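Local coordinates for protein cytochrome c, putative (Shewanella oneidensis, PDB 1SP3) that carries eight c-type hemes and probably works as a respiratory oxidoreductase, identified as an octaheme tetrathionate reductase, at residues A216-K221 against T234-F239; P286-Y291 against G418-W423; G427-P432 against Q437-K442. All coordinates share one frame; numbering follows the deposited sequence.

Contact 1 (A216-K221 against T234-F239); sequences APHSNK and TCHIPF. With HEC (heme c), chain I.
H218 and H236 meet across the iron of a heme c, one on each side of the porphyrin. H218 NE2 lies 2.1 Å from FE and H236 NE2 lies 2.0 Å from it. This is bis-histidine ligation, common in multiheme cytochromes c, and it fills both axial positions of the iron. The two NE2 atoms are 4.1 Å apart, each near the plane of the other ring, with the metal between. The same heme is tied to the chain through C235, whose SG is bonded to CAC at 2.0 Å. C232 makes the second covalent link, so C232, C235 and H236 form the CXXCH heme-binding motif. CG of H218 stands anti to its carbonyl carbon (chi1 -43°), bringing the ring in toward the iron. The rotation of this ring is set from two directions. P217 CG sits 3.4 Å above the centre of one ring face. ND1 is hydrogen-bonded to N224 OD1, which may make the imidazole a somewhat stronger electron donor to the iron. P217 CG also reaches the porphyrin, 3.4 Å from C1B. N220 N-caps the next helix, its OD1 taking the N-H of K222. The distal ligand, H218, comes from the loop just before helix 221-226, whose L223 packs on it. C235 and H236 lie at the C-terminal end of helix 232-236, whose T234 OG1 bonds to I326 O on strand 325-339.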
loop_
_atom_site.group_PDB
_atom_site.type_symbol
_atom_site.label_atom_id
_atom_site.label_comp_id
_atom_site.label_asym_id
_atom_site.label_seq_id
_atom_site.Cartn_x
_atom_site.Cartn_y
_atom_site.Cartn_z
ATOM N N ALA A 216 -22.837 12.467 13.152
ATOM C CA ALA A 216 -23.494 13.655 12.663
ATOM C C ALA A 216 -22.764 14.921 13.225
ATOM O O ALA A 216 -23.337 15.696 13.980
ATOM C CB ALA A 216 -25.023 13.586 12.991
ATOM N N PRO A 217 -21.503 15.133 12.787
ATOM C CA PRO A 217 -20.584 16.075 13.401
ATOM C C PRO A 217 -20.828 17.540 12.985
ATOM O O PRO A 217 -20.135 18.373 13.573
ATOM C CB PRO A 217 -19.228 15.670 12.813
ATOM C CG PRO A 217 -19.582 15.184 11.436
ATOM C CD PRO A 217 -20.904 14.485 11.611
ATOM N N HIS A 218 -21.738 17.813 12.021
ATOM C CA HIS A 218 -21.989 19.160 11.435
ATOM C C HIS A 218 -23.191 19.901 12.090
ATOM O O HIS A 218 -24.197 19.287 12.437
ATOM C CB HIS A 218 -22.197 18.999 9.929
ATOM C CG HIS A 218 -21.206 18.046 9.280
ATOM N ND1 HIS A 218 -21.559 16.795 8.818
ATOM C CD2 HIS A 218 -19.880 18.171 9.028
ATOM C CE1 HIS A 218 -20.503 16.198 8.304
ATOM N NE2 HIS A 218 -19.466 17.003 8.427
ATOM N N SER A 219 -23.092 21.210 12.286
ATOM C CA SER A 219 -24.271 21.966 12.691
ATOM C C SER A 219 -25.203 22.004 11.471
ATOM O O SER A 219 -26.413 21.980 11.594
ATOM C CB SER A 219 -23.880 23.405 13.092
ATOM O OG SER A 219 -22.864 23.910 12.229
ATOM N N ASN A 220 -24.627 22.042 10.272
ATOM C CA ASN A 220 -25.431 22.049 9.106
ATOM C C ASN A 220 -26.048 20.649 8.866
ATOM O O ASN A 220 -25.348 19.709 8.476
ATOM C CB ASN A 220 -24.666 22.542 7.891
ATOM C CG ASN A 220 -25.497 22.380 6.600
ATOM O OD1 ASN A 220 -26.598 21.795 6.618
ATOM N ND2 ASN A 220 -25.003 22.945 5.503
ATOM N N LYS A 221 -27.367 20.531 9.048
ATOM C CA LYS A 221 -27.962 19.226 9.081
ATOM C C LYS A 221 -27.892 18.553 7.704
ATOM O O LYS A 221 -27.980 17.318 7.572
ATOM C CB LYS A 221 -29.381 19.342 9.620
ATOM C CG LYS A 221 -30.331 18.184 9.291
ATOM C CD LYS A 221 -31.722 18.679 8.923
ATOM C CE LYS A 221 -32.818 17.622 9.262
ATOM N NZ LYS A 221 -32.819 16.444 8.351
ATOM N N THR A 234 -14.357 11.064 1.811
ATOM C CA THR A 234 -14.607 11.776 0.543
ATOM C C THR A 234 -14.571 13.298 0.630
ATOM O O THR A 234 -13.867 13.988 -0.130
ATOM C CB THR A 234 -15.935 11.215 -0.057
ATOM O OG1 THR A 234 -15.712 9.851 -0.409
ATOM C CG2 THR A 234 -16.367 11.940 -1.420
ATOM N N CYS A 235 -15.345 13.876 1.552
ATOM C CA CYS A 235 -15.327 15.338 1.692
ATOM C C CYS A 235 -14.047 15.915 2.336
ATOM O O CYS A 235 -13.618 17.023 2.038
ATOM C CB CYS A 235 -16.572 15.770 2.455
ATOM S SG CYS A 235 -18.070 15.392 1.436
ATOM N N HIS A 236 -13.429 15.145 3.212
ATOM C CA HIS A 236 -12.394 15.631 4.104
ATOM C C HIS A 236 -10.996 15.309 3.666
ATOM O O HIS A 236 -10.025 15.765 4.286
ATOM C CB HIS A 236 -12.669 15.062 5.473
ATOM C CG HIS A 236 -13.829 15.746 6.130
ATOM N ND1 HIS A 236 -13.780 17.086 6.457
ATOM C CD2 HIS A 236 -15.067 15.323 6.454
ATOM C CE1 HIS A 236 -14.930 17.450 6.972
ATOM N NE2 HIS A 236 -15.709 16.391 7.035
ATOM N N ILE A 237 -10.863 14.518 2.595
ATOM C CA ILE A 237 -9.571 14.421 1.908
ATOM C C ILE A 237 -9.680 14.873 0.442
ATOM O O ILE A 237 -9.663 14.034 -0.475
ATOM C CB ILE A 237 -8.977 12.959 2.042
ATOM C CG1 ILE A 237 -9.198 12.313 3.425
ATOM C CG2 ILE A 237 -7.437 12.969 1.726
ATOM C CD1 ILE A 237 -8.704 10.810 3.498
ATOM N N PRO A 238 -9.789 16.195 0.176
ATOM C CA PRO A 238 -9.990 16.705 -1.204
ATOM C C PRO A 238 -8.764 16.481 -2.064
ATOM O O PRO A 238 -8.906 16.488 -3.301
ATOM C CB PRO A 238 -10.175 18.225 -1.032
ATOM C CG PRO A 238 -9.574 18.529 0.503
ATOM C CD PRO A 238 -9.768 17.262 1.207
ATOM N N PHE A 239 -7.585 16.286 -1.462
ATOM C CA PHE A 239 -6.343 16.051 -2.234
ATOM C C PHE A 239 -5.391 15.102 -1.493
ATOM O O PHE A 239 -5.297 15.141 -0.225
ATOM C CB PHE A 239 -5.582 17.352 -2.505
ATOM C CG PHE A 239 -6.374 18.366 -3.355
ATOM C CD1 PHE A 239 -7.098 19.409 -2.739
ATOM C CD2 PHE A 239 -6.416 18.242 -4.753
ATOM C CE1 PHE A 239 -7.778 20.404 -3.540
ATOM C CE2 PHE A 239 -7.105 19.212 -5.581
ATOM C CZ PHE A 239 -7.779 20.310 -4.965
HETATM FE FE HEC I . -17.516 16.924 7.688
HETATM C CHA HEC I . -16.800 19.874 8.841
HETATM C CHB HEC I . -16.165 15.393 10.413
HETATM C CHC HEC I . -18.854 13.792 6.713
HETATM C CHD HEC I . -18.437 18.155 4.675
HETATM N NA HEC I . -16.657 17.519 9.433
HETATM C C1A HEC I . -16.539 18.845 9.713
HETATM C C2A HEC I . -15.900 18.916 11.005
HETATM C C3A HEC I . -15.726 17.687 11.489
HETATM C C4A HEC I . -16.158 16.764 10.458
HETATM C CMA HEC I . -15.125 17.348 12.887
HETATM C CAA HEC I . -15.612 20.248 11.744
HETATM C CBA HEC I . -16.947 20.643 12.387
HETATM C CGA HEC I . -16.830 22.022 13.008
HETATM O O1A HEC I . -16.204 22.152 14.052
HETATM O O2A HEC I . -17.307 23.006 12.412
HETATM N NB HEC I . -17.536 15.005 8.402
HETATM C C1B HEC I . -16.815 14.606 9.508
HETATM C C2B HEC I . -17.008 13.222 9.688
HETATM C C3B HEC I . -17.788 12.792 8.726
HETATM C C4B HEC I . -18.133 13.888 7.893
HETATM C CMB HEC I . -16.459 12.443 10.900
HETATM C CAB HEC I . -18.337 11.359 8.555
HETATM C CBB HEC I . -19.065 10.995 9.641
HETATM N NC HEC I . -18.467 16.104 6.005
HETATM C C1C HEC I . -18.841 14.796 5.801
HETATM C C2C HEC I . -19.318 14.687 4.477
HETATM C C3C HEC I . -19.187 15.914 3.887
HETATM C C4C HEC I . -18.652 16.823 4.872
HETATM C CMC HEC I . -19.796 13.343 3.889
HETATM C CAC HEC I . -19.521 16.323 2.408
HETATM C CBC HEC I . -20.654 15.958 1.707
HETATM N ND HEC I . -17.598 18.684 6.831
HETATM C C1D HEC I . -17.998 19.042 5.578
HETATM C C2D HEC I . -17.935 20.481 5.413
HETATM C C3D HEC I . -17.333 20.955 6.663
HETATM C C4D HEC I . -17.220 19.817 7.518
HETATM C CMD HEC I . -18.271 21.291 4.097
HETATM C CAD HEC I . -17.009 22.458 7.073
HETATM C CBD HEC I . -18.354 23.012 7.590
HETATM C CGD HEC I . -18.271 22.890 9.102
HETATM O O1D HEC I . -17.237 23.419 9.697
HETATM O O2D HEC I . -19.226 22.266 9.726
#

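Contact 2 (P286-Y291 against G418-W423); sequences PQYAWY and GTRLDW. With HEC (heme c), chain J.
The guanidinium of R420 reaches across to the phenol of Y288 and also holds a backbone carbonyl with the same nitrogen. R420 NH1 donates to Y288 OH at 2.8 Å. The bond is bent, with an N-H...O angle of 133°, and the oxygen is tilted out of the guanidinium plane. NH1 also bonds to P238 O, its stronger partner, and the guanidinium makes a cation-pi contact with F239. These partners hold the charged end of R420 between the loop of P238 and F239 and strand 287-291. The phenol ring and the guanidinium are turned 50° against each other. The R420 chain bends at its CB-CG bond (chi2 -75°), which turns the head back toward the strand. P286 CD lies near the guanidinium edge, 3.7 Å from NH1. Strand 287-291 belongs to the mixed sheet and pairs antiparallel with strand 325-339. Y288 points from it toward the loop after helix 411-414; that helix ends on C414 of a CXXCH motif. L421 meets the base of the tyrosine ring at about a right angle. Its CD2 lies 3.5 Å from Y288 CG, while CD1 turns to the heme and comes within 3.9 Å of CAC. The two methyls bridge sheet and porphyrin. R420 O lies 3.3 Å from Y288 CD1. W423 has L421 CB over one face, offset toward the rim, and the porphyrin at its edge, with CZ3 3.6 Å from the methyl CMD. Its ring also meets that of H415, an axial ligand of this heme, with the planes not far from parallel.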
loop_
_atom_site.group_PDB
_atom_site.type_symbol
_atom_site.label_atom_id
_atom_site.label_comp_id
_atom_site.label_asym_id
_atom_site.label_seq_id
_atom_site.Cartn_x
_atom_site.Cartn_y
_atom_site.Cartn_z
ATOM N N PRO A 286 -8.684 12.558 -5.690
ATOM C CA PRO A 286 -9.071 11.149 -5.718
ATOM C C PRO A 286 -10.129 10.895 -6.804
ATOM O O PRO A 286 -10.792 11.803 -7.213
ATOM C CB PRO A 286 -9.705 10.937 -4.335
ATOM C CG PRO A 286 -9.136 11.989 -3.459
ATOM C CD PRO A 286 -8.992 13.201 -4.388
ATOM N N GLN A 287 -10.226 9.651 -7.253
ATOM C CA GLN A 287 -11.440 9.092 -7.907
ATOM C C GLN A 287 -12.422 8.548 -6.903
ATOM O O GLN A 287 -12.040 8.050 -5.895
ATOM C CB GLN A 287 -11.023 7.861 -8.732
ATOM C CG GLN A 287 -9.937 8.272 -9.608
ATOM C CD GLN A 287 -10.523 8.611 -10.860
ATOM O OE1 GLN A 287 -10.864 9.794 -11.086
ATOM N NE2 GLN A 287 -10.809 7.575 -11.664
ATOM N N TYR A 288 -13.706 8.625 -7.201
ATOM C CA TYR A 288 -14.700 8.215 -6.178
ATOM C C TYR A 288 -15.384 6.932 -6.572
ATOM O O TYR A 288 -15.744 6.774 -7.738
ATOM C CB TYR A 288 -15.675 9.350 -5.992
ATOM C CG TYR A 288 -14.855 10.575 -5.533
ATOM C CD1 TYR A 288 -14.475 11.580 -6.437
ATOM C CD2 TYR A 288 -14.430 10.684 -4.228
ATOM C CE1 TYR A 288 -13.705 12.683 -6.042
ATOM C CE2 TYR A 288 -13.685 11.760 -3.812
ATOM C CZ TYR A 288 -13.359 12.758 -4.708
ATOM O OH TYR A 288 -12.560 13.759 -4.281
ATOM N N ALA A 289 -15.656 6.060 -5.637
ATOM C CA ALA A 289 -16.355 4.859 -6.047
ATOM C C ALA A 289 -17.180 4.315 -4.907
ATOM O O ALA A 289 -16.787 4.483 -3.751
ATOM C CB ALA A 289 -15.396 3.801 -6.675
ATOM N N TRP A 290 -18.340 3.720 -5.225
ATOM C CA TRP A 290 -19.030 2.885 -4.269
ATOM C C TRP A 290 -18.115 1.858 -3.635
ATOM O O TRP A 290 -17.339 1.155 -4.327
ATOM C CB TRP A 290 -20.265 2.178 -4.877
ATOM C CG TRP A 290 -21.332 3.149 -5.276
ATOM C CD1 TRP A 290 -21.665 3.549 -6.550
ATOM C CD2 TRP A 290 -22.129 3.924 -4.382
ATOM N NE1 TRP A 290 -22.645 4.513 -6.499
ATOM C CE2 TRP A 290 -22.928 4.787 -5.180
ATOM C CE3 TRP A 290 -22.229 4.002 -2.970
ATOM C CZ2 TRP A 290 -23.852 5.648 -4.632
ATOM C CZ3 TRP A 290 -23.142 4.825 -2.433
ATOM C CH2 TRP A 290 -23.936 5.660 -3.248
ATOM N N TYR A 291 -18.194 1.764 -2.308
ATOM C CA TYR A 291 -17.407 0.761 -1.627
ATOM C C TYR A 291 -18.186 0.237 -0.466
ATOM O O TYR A 291 -18.561 1.007 0.426
ATOM C CB TYR A 291 -16.065 1.365 -1.144
ATOM C CG TYR A 291 -15.104 0.421 -0.377
ATOM C CD1 TYR A 291 -14.636 -0.782 -0.949
ATOM C CD2 TYR A 291 -14.674 0.740 0.920
ATOM C CE1 TYR A 291 -13.761 -1.617 -0.244
ATOM C CE2 TYR A 291 -13.777 -0.113 1.641
ATOM C CZ TYR A 291 -13.317 -1.271 1.009
ATOM O OH TYR A 291 -12.499 -2.118 1.729
ATOM N N GLY A 418 -19.990 21.890 -10.032
ATOM C CA GLY A 418 -19.002 20.928 -9.496
ATOM C C GLY A 418 -18.818 19.681 -10.345
ATOM O O GLY A 418 -19.770 19.144 -10.928
ATOM N N THR A 419 -17.590 19.186 -10.404
ATOM C CA THR A 419 -17.294 17.948 -11.151
ATOM C C THR A 419 -16.657 16.831 -10.323
ATOM O O THR A 419 -16.215 15.801 -10.907
ATOM C CB THR A 419 -16.229 18.252 -12.273
ATOM O OG1 THR A 419 -15.234 19.181 -11.732
ATOM C CG2 THR A 419 -16.893 18.979 -13.524
ATOM N N ARG A 420 -16.505 17.012 -9.002
ATOM C CA ARG A 420 -15.887 15.915 -8.241
ATOM C C ARG A 420 -16.494 14.527 -8.573
ATOM O O ARG A 420 -15.767 13.546 -8.685
ATOM C CB ARG A 420 -16.012 16.237 -6.768
ATOM C CG ARG A 420 -15.034 17.306 -6.343
ATOM C CD ARG A 420 -13.575 16.781 -6.235
ATOM N NE ARG A 420 -12.637 17.799 -5.694
ATOM C CZ ARG A 420 -11.529 17.480 -4.988
ATOM N NH1 ARG A 420 -11.213 16.181 -4.755
ATOM N NH2 ARG A 420 -10.715 18.440 -4.528
ATOM N N LEU A 421 -17.814 14.410 -8.721
ATOM C CA LEU A 421 -18.407 13.049 -8.743
ATOM C C LEU A 421 -18.917 12.788 -10.163
ATOM O O LEU A 421 -19.432 13.692 -10.828
ATOM C CB LEU A 421 -19.563 12.923 -7.792
ATOM C CG LEU A 421 -19.207 13.036 -6.296
ATOM C CD1 LEU A 421 -20.348 12.502 -5.493
ATOM C CD2 LEU A 421 -17.920 12.290 -5.849
ATOM N N ASP A 422 -18.726 11.589 -10.664
ATOM C CA ASP A 422 -19.222 11.370 -12.001
ATOM C C ASP A 422 -20.561 10.767 -11.779
ATOM O O ASP A 422 -20.646 9.558 -11.574
ATOM C CB ASP A 422 -18.289 10.465 -12.781
ATOM C CG ASP A 422 -16.929 11.142 -13.034
ATOM O OD1 ASP A 422 -16.888 12.376 -13.497
ATOM O OD2 ASP A 422 -15.854 10.483 -12.800
ATOM N N TRP A 423 -21.598 11.623 -11.762
ATOM C CA TRP A 423 -22.955 11.147 -11.407
ATOM C C TRP A 423 -23.394 9.819 -12.114
ATOM O O TRP A 423 -23.805 8.863 -11.449
ATOM C CB TRP A 423 -23.960 12.252 -11.642
ATOM C CG TRP A 423 -23.682 13.462 -10.733
ATOM C CD1 TRP A 423 -23.326 14.726 -11.119
ATOM C CD2 TRP A 423 -23.665 13.470 -9.295
ATOM N NE1 TRP A 423 -23.187 15.552 -10.018
ATOM C CE2 TRP A 423 -23.377 14.802 -8.882
ATOM C CE3 TRP A 423 -23.924 12.486 -8.297
ATOM C CZ2 TRP A 423 -23.351 15.184 -7.515
ATOM C CZ3 TRP A 423 -23.871 12.868 -6.952
ATOM C CH2 TRP A 423 -23.601 14.207 -6.586
HETATM FE FE HEC J . -25.155 16.765 -1.861
HETATM C CHA HEC J . -27.718 14.622 -2.579
HETATM C CHB HEC J . -27.398 19.242 -1.371
HETATM C CHC HEC J . -22.737 18.802 -0.495
HETATM C CHD HEC J . -22.808 14.698 -3.009
HETATM N NA HEC J . -27.203 16.877 -1.923
HETATM C C1A HEC J . -28.072 15.905 -2.315
HETATM C C2A HEC J . -29.418 16.490 -2.428
HETATM C C3A HEC J . -29.330 17.779 -2.086
HETATM C C4A HEC J . -27.929 18.029 -1.761
HETATM C CMA HEC J . -30.454 18.863 -2.073
HETATM C CAA HEC J . -30.658 15.681 -2.879
HETATM C CBA HEC J . -31.091 14.814 -1.694
HETATM C CGA HEC J . -31.653 15.648 -0.537
HETATM O O1A HEC J . -32.829 16.188 -0.643
HETATM O O2A HEC J . -30.920 15.717 0.519
HETATM N NB HEC J . -25.066 18.680 -1.058
HETATM C C1B HEC J . -26.148 19.490 -0.924
HETATM C C2B HEC J . -25.740 20.664 -0.245
HETATM C C3B HEC J . -24.437 20.523 0.030
HETATM C C4B HEC J . -24.014 19.285 -0.497
HETATM C CMB HEC J . -26.681 21.899 0.103
HETATM C CAB HEC J . -23.571 21.515 0.841
HETATM C CBB HEC J . -23.786 21.662 2.188
HETATM N NC HEC J . -23.168 16.819 -1.788
HETATM C C1C HEC J . -22.316 17.741 -1.236
HETATM C C2C HEC J . -20.957 17.371 -1.500
HETATM C C3C HEC J . -20.997 16.258 -2.226
HETATM C C4C HEC J . -22.384 15.875 -2.418
HETATM C CMC HEC J . -19.719 18.188 -1.043
HETATM C CAC HEC J . -19.865 15.332 -2.820
HETATM C CBC HEC J . -18.829 14.652 -2.238
HETATM N ND HEC J . -25.261 14.924 -2.753
HETATM C C1D HEC J . -24.115 14.194 -2.983
HETATM C C2D HEC J . -24.547 12.860 -3.237
HETATM C C3D HEC J . -26.033 12.863 -3.093
HETATM C C4D HEC J . -26.406 14.185 -2.784
HETATM C CMD HEC J . -23.676 11.633 -3.549
HETATM C CAD HEC J . -26.989 11.682 -3.251
HETATM C CBD HEC J . -27.340 11.177 -1.824
HETATM C CGD HEC J . -28.283 10.029 -2.003
HETATM O O1D HEC J . -28.093 9.132 -2.850
HETATM O O2D HEC J . -29.285 10.006 -1.317
#

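Contact 3 (G427-P432 against Q437-K442); sequences GYQGDP and QGPKHK. With HEC (heme c), chain J.
The Y428 ring has a heme propionate at its edge and P439 obliquely beside it, and W423 meets it edge-to-face. O1D of the propionate lies in the ring plane and accepts a hydrogen bond from Y428 OH at 2.7 Å. The backbone N of H441 donates to the same oxygen at 3.0 Å, and this bond is nearly straight at 168°. Two donors, one from each segment, therefore grip one propionate oxygen and would favour its ionised form. P439 CB packs 3.4 Å from Y428 CD2. Q429 runs extended beyond CG (chi2 -179°), which carries NE2 to 3.5 Å from G438 CA. P432 CG rests on the heme, 3.7 Å from C3D. D431 OD1 accepts from ND1 of H415, an axial ligand of this heme. Both segments lie in the C-terminal tail after helix 411-414. H441 ND1 is hydrogen-bonded to I319 O, and the H441 ring meets that of W290 on strand 287-291.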
loop_
_atom_site.group_PDB
_atom_site.type_symbol
_atom_site.label_atom_id
_atom_site.label_comp_id
_atom_site.label_asym_id
_atom_site.label_seq_id
_atom_site.Cartn_x
_atom_site.Cartn_y
_atom_site.Cartn_z
ATOM N N GLY A 427 -24.036 5.744 -11.110
ATOM C CA GLY A 427 -25.405 5.240 -11.146
ATOM C C GLY A 427 -26.578 6.199 -10.826
ATOM O O GLY A 427 -27.749 5.727 -10.699
ATOM N N TYR A 428 -26.275 7.490 -10.683
ATOM C CA TYR A 428 -27.292 8.525 -10.536
ATOM C C TYR A 428 -27.800 8.920 -11.922
ATOM O O TYR A 428 -27.096 8.801 -12.930
ATOM C CB TYR A 428 -26.705 9.758 -9.816
ATOM C CG TYR A 428 -26.480 9.473 -8.313
ATOM C CD1 TYR A 428 -25.240 9.057 -7.843
ATOM C CD2 TYR A 428 -27.530 9.583 -7.388
ATOM C CE1 TYR A 428 -25.053 8.759 -6.534
ATOM C CE2 TYR A 428 -27.335 9.284 -6.065
ATOM C CZ TYR A 428 -26.114 8.861 -5.645
ATOM O OH TYR A 428 -25.924 8.541 -4.325
ATOM N N GLN A 429 -29.043 9.335 -11.969
ATOM C CA GLN A 429 -29.605 10.055 -13.099
ATOM C C GLN A 429 -29.421 11.584 -13.024
ATOM O O GLN A 429 -30.410 12.315 -12.764
ATOM C CB GLN A 429 -31.064 9.633 -13.223
ATOM C CG GLN A 429 -31.016 8.163 -13.535
ATOM C CD GLN A 429 -32.339 7.483 -13.743
ATOM O OE1 GLN A 429 -32.322 6.277 -14.017
ATOM N NE2 GLN A 429 -33.466 8.185 -13.651
ATOM N N GLY A 430 -28.225 12.077 -13.400
ATOM C CA GLY A 430 -27.841 13.444 -13.169
ATOM C C GLY A 430 -27.646 13.838 -11.707
ATOM O O GLY A 430 -27.898 13.038 -10.767
ATOM N N ASP A 431 -27.146 15.047 -11.527
ATOM C CA ASP A 431 -26.913 15.675 -10.263
ATOM C C ASP A 431 -28.192 15.565 -9.407
ATOM O O ASP A 431 -29.235 16.071 -9.847
ATOM C CB ASP A 431 -26.649 17.147 -10.514
ATOM C CG ASP A 431 -26.312 17.907 -9.215
ATOM O OD1 ASP A 431 -26.620 17.411 -8.114
ATOM O OD2 ASP A 431 -25.710 18.971 -9.249
ATOM N N PRO A 432 -28.139 14.851 -8.261
ATOM C CA PRO A 432 -29.312 14.630 -7.396
ATOM C C PRO A 432 -29.987 15.900 -6.902
ATOM O O PRO A 432 -31.151 15.800 -6.519
ATOM C CB PRO A 432 -28.745 13.900 -6.172
ATOM C CG PRO A 432 -27.390 13.493 -6.472
ATOM C CD PRO A 432 -26.961 14.116 -7.760
ATOM N N GLN A 437 -35.649 12.701 -8.916
ATOM C CA GLN A 437 -36.577 11.761 -9.557
ATOM C C GLN A 437 -36.080 10.324 -9.705
ATOM O O GLN A 437 -36.909 9.375 -9.736
ATOM C CB GLN A 437 -37.035 12.241 -10.955
ATOM C CG GLN A 437 -37.651 13.640 -11.034
ATOM C CD GLN A 437 -37.111 14.436 -12.230
ATOM O OE1 GLN A 437 -36.593 15.555 -12.054
ATOM N NE2 GLN A 437 -37.229 13.862 -13.447
ATOM N N GLY A 438 -34.775 10.126 -9.842
ATOM C CA GLY A 438 -34.367 8.815 -10.332
ATOM C C GLY A 438 -33.533 7.963 -9.391
ATOM O O GLY A 438 -33.802 6.828 -9.052
ATOM N N PRO A 439 -32.440 8.534 -8.996
ATOM C CA PRO A 439 -31.431 7.763 -8.269
ATOM C C PRO A 439 -31.308 8.126 -6.817
ATOM O O PRO A 439 -31.072 9.317 -6.546
ATOM C CB PRO A 439 -30.160 8.185 -9.001
ATOM C CG PRO A 439 -30.599 9.650 -9.773
ATOM C CD PRO A 439 -31.993 9.906 -9.335
ATOM N N LYS A 440 -31.490 7.165 -5.904
ATOM C CA LYS A 440 -31.116 7.401 -4.520
ATOM C C LYS A 440 -30.420 6.187 -3.950
ATOM O O LYS A 440 -30.816 5.045 -4.218
ATOM C CB LYS A 440 -32.305 7.839 -3.629
ATOM C CG LYS A 440 -33.735 7.630 -4.260
ATOM C CD LYS A 440 -34.636 6.586 -3.487
ATOM C CE LYS A 440 -36.120 7.081 -3.365
ATOM N NZ LYS A 440 -37.201 6.148 -3.954
ATOM N N HIS A 441 -29.360 6.452 -3.188
ATOM C CA HIS A 441 -28.733 5.462 -2.342
ATOM C C HIS A 441 -29.698 4.684 -1.398
ATOM O O HIS A 441 -30.509 5.301 -0.686
ATOM C CB HIS A 441 -27.633 6.126 -1.511
ATOM C CG HIS A 441 -26.865 5.153 -0.672
ATOM N ND1 HIS A 441 -26.525 3.888 -1.114
ATOM C CD2 HIS A 441 -26.405 5.242 0.589
ATOM C CE1 HIS A 441 -25.880 3.250 -0.168
ATOM N NE2 HIS A 441 -25.789 4.053 0.879
ATOM N N LYS A 442 -29.640 3.346 -1.453
ATOM C CA LYS A 442 -29.857 2.460 -0.273
ATOM C C LYS A 442 -30.334 1.091 -0.791
ATOM O O LYS A 442 -31.305 0.498 -0.274
ATOM C CB LYS A 442 -30.813 3.065 0.804
ATOM C CG LYS A 442 -30.220 3.234 2.184
ATOM C CD LYS A 442 -30.758 4.582 2.891
ATOM C CE LYS A 442 -29.631 5.599 3.389
ATOM N NZ LYS A 442 -29.909 7.181 3.275
HETATM FE FE HEC J . -25.155 16.765 -1.861
HETATM C CHA HEC J . -27.718 14.622 -2.579
HETATM C CHB HEC J . -27.398 19.242 -1.371
HETATM C CHC HEC J . -22.737 18.802 -0.495
HETATM C CHD HEC J . -22.808 14.698 -3.009
HETATM N NA HEC J . -27.203 16.877 -1.923
HETATM C C1A HEC J . -28.072 15.905 -2.315
HETATM C C2A HEC J . -29.418 16.490 -2.428
HETATM C C3A HEC J . -29.330 17.779 -2.086
HETATM C C4A HEC J . -27.929 18.029 -1.761
HETATM C CMA HEC J . -30.454 18.863 -2.073
HETATM C CAA HEC J . -30.658 15.681 -2.879
HETATM C CBA HEC J . -31.091 14.814 -1.694
HETATM C CGA HEC J . -31.653 15.648 -0.537
HETATM O O1A HEC J . -32.829 16.188 -0.643
HETATM O O2A HEC J . -30.920 15.717 0.519
HETATM N NB HEC J . -25.066 18.680 -1.058
HETATM C C1B HEC J . -26.148 19.490 -0.924
HETATM C C2B HEC J . -25.740 20.664 -0.245
HETATM C C3B HEC J . -24.437 20.523 0.030
HETATM C C4B HEC J . -24.014 19.285 -0.497
HETATM C CMB HEC J . -26.681 21.899 0.103
HETATM C CAB HEC J . -23.571 21.515 0.841
HETATM C CBB HEC J . -23.786 21.662 2.188
HETATM N NC HEC J . -23.168 16.819 -1.788
HETATM C C1C HEC J . -22.316 17.741 -1.236
HETATM C C2C HEC J . -20.957 17.371 -1.500
HETATM C C3C HEC J . -20.997 16.258 -2.226
HETATM C C4C HEC J . -22.384 15.875 -2.418
HETATM C CMC HEC J . -19.719 18.188 -1.043
HETATM C CAC HEC J . -19.865 15.332 -2.820
HETATM C CBC HEC J . -18.829 14.652 -2.238
HETATM N ND HEC J . -25.261 14.924 -2.753
HETATM C C1D HEC J . -24.115 14.194 -2.983
HETATM C C2D HEC J . -24.547 12.860 -3.237
HETATM C C3D HEC J . -26.033 12.863 -3.093
HETATM C C4D HEC J . -26.406 14.185 -2.784
HETATM C CMD HEC J . -23.676 11.633 -3.549
HETATM C CAD HEC J . -26.989 11.682 -3.251
HETATM C CBD HEC J . -27.340 11.177 -1.824
HETATM C CGD HEC J . -28.283 10.029 -2.003
HETATM O O1D HEC J . -28.093 9.132 -2.850
HETATM O O2D HEC J . -29.285 10.006 -1.317
#

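The three contacts run in series along the chain and lie on the same side of its centre. Contact 1 ligates the iron of one heme c. Contacts 2 and 3 border a second, whose axial ligands are H226 and H415, and C235 SG of contact 1 comes within 3.8 Å of CBC of that heme. Contacts 1 and 2 have centres 15 Å apart and touch directly, with T234 CG2 3.6 Å from Y288 CE2. Contacts 2 and 3 are 13 Å apart between centres. W423 O and Y428 N, 2.9 Å apart, probably form a hydrogen bond, and W423 CZ3 packs 3.4 Å from P432 CD. Contacts 1 and 3 do not touch; their nearest atoms are about 11 Å apart.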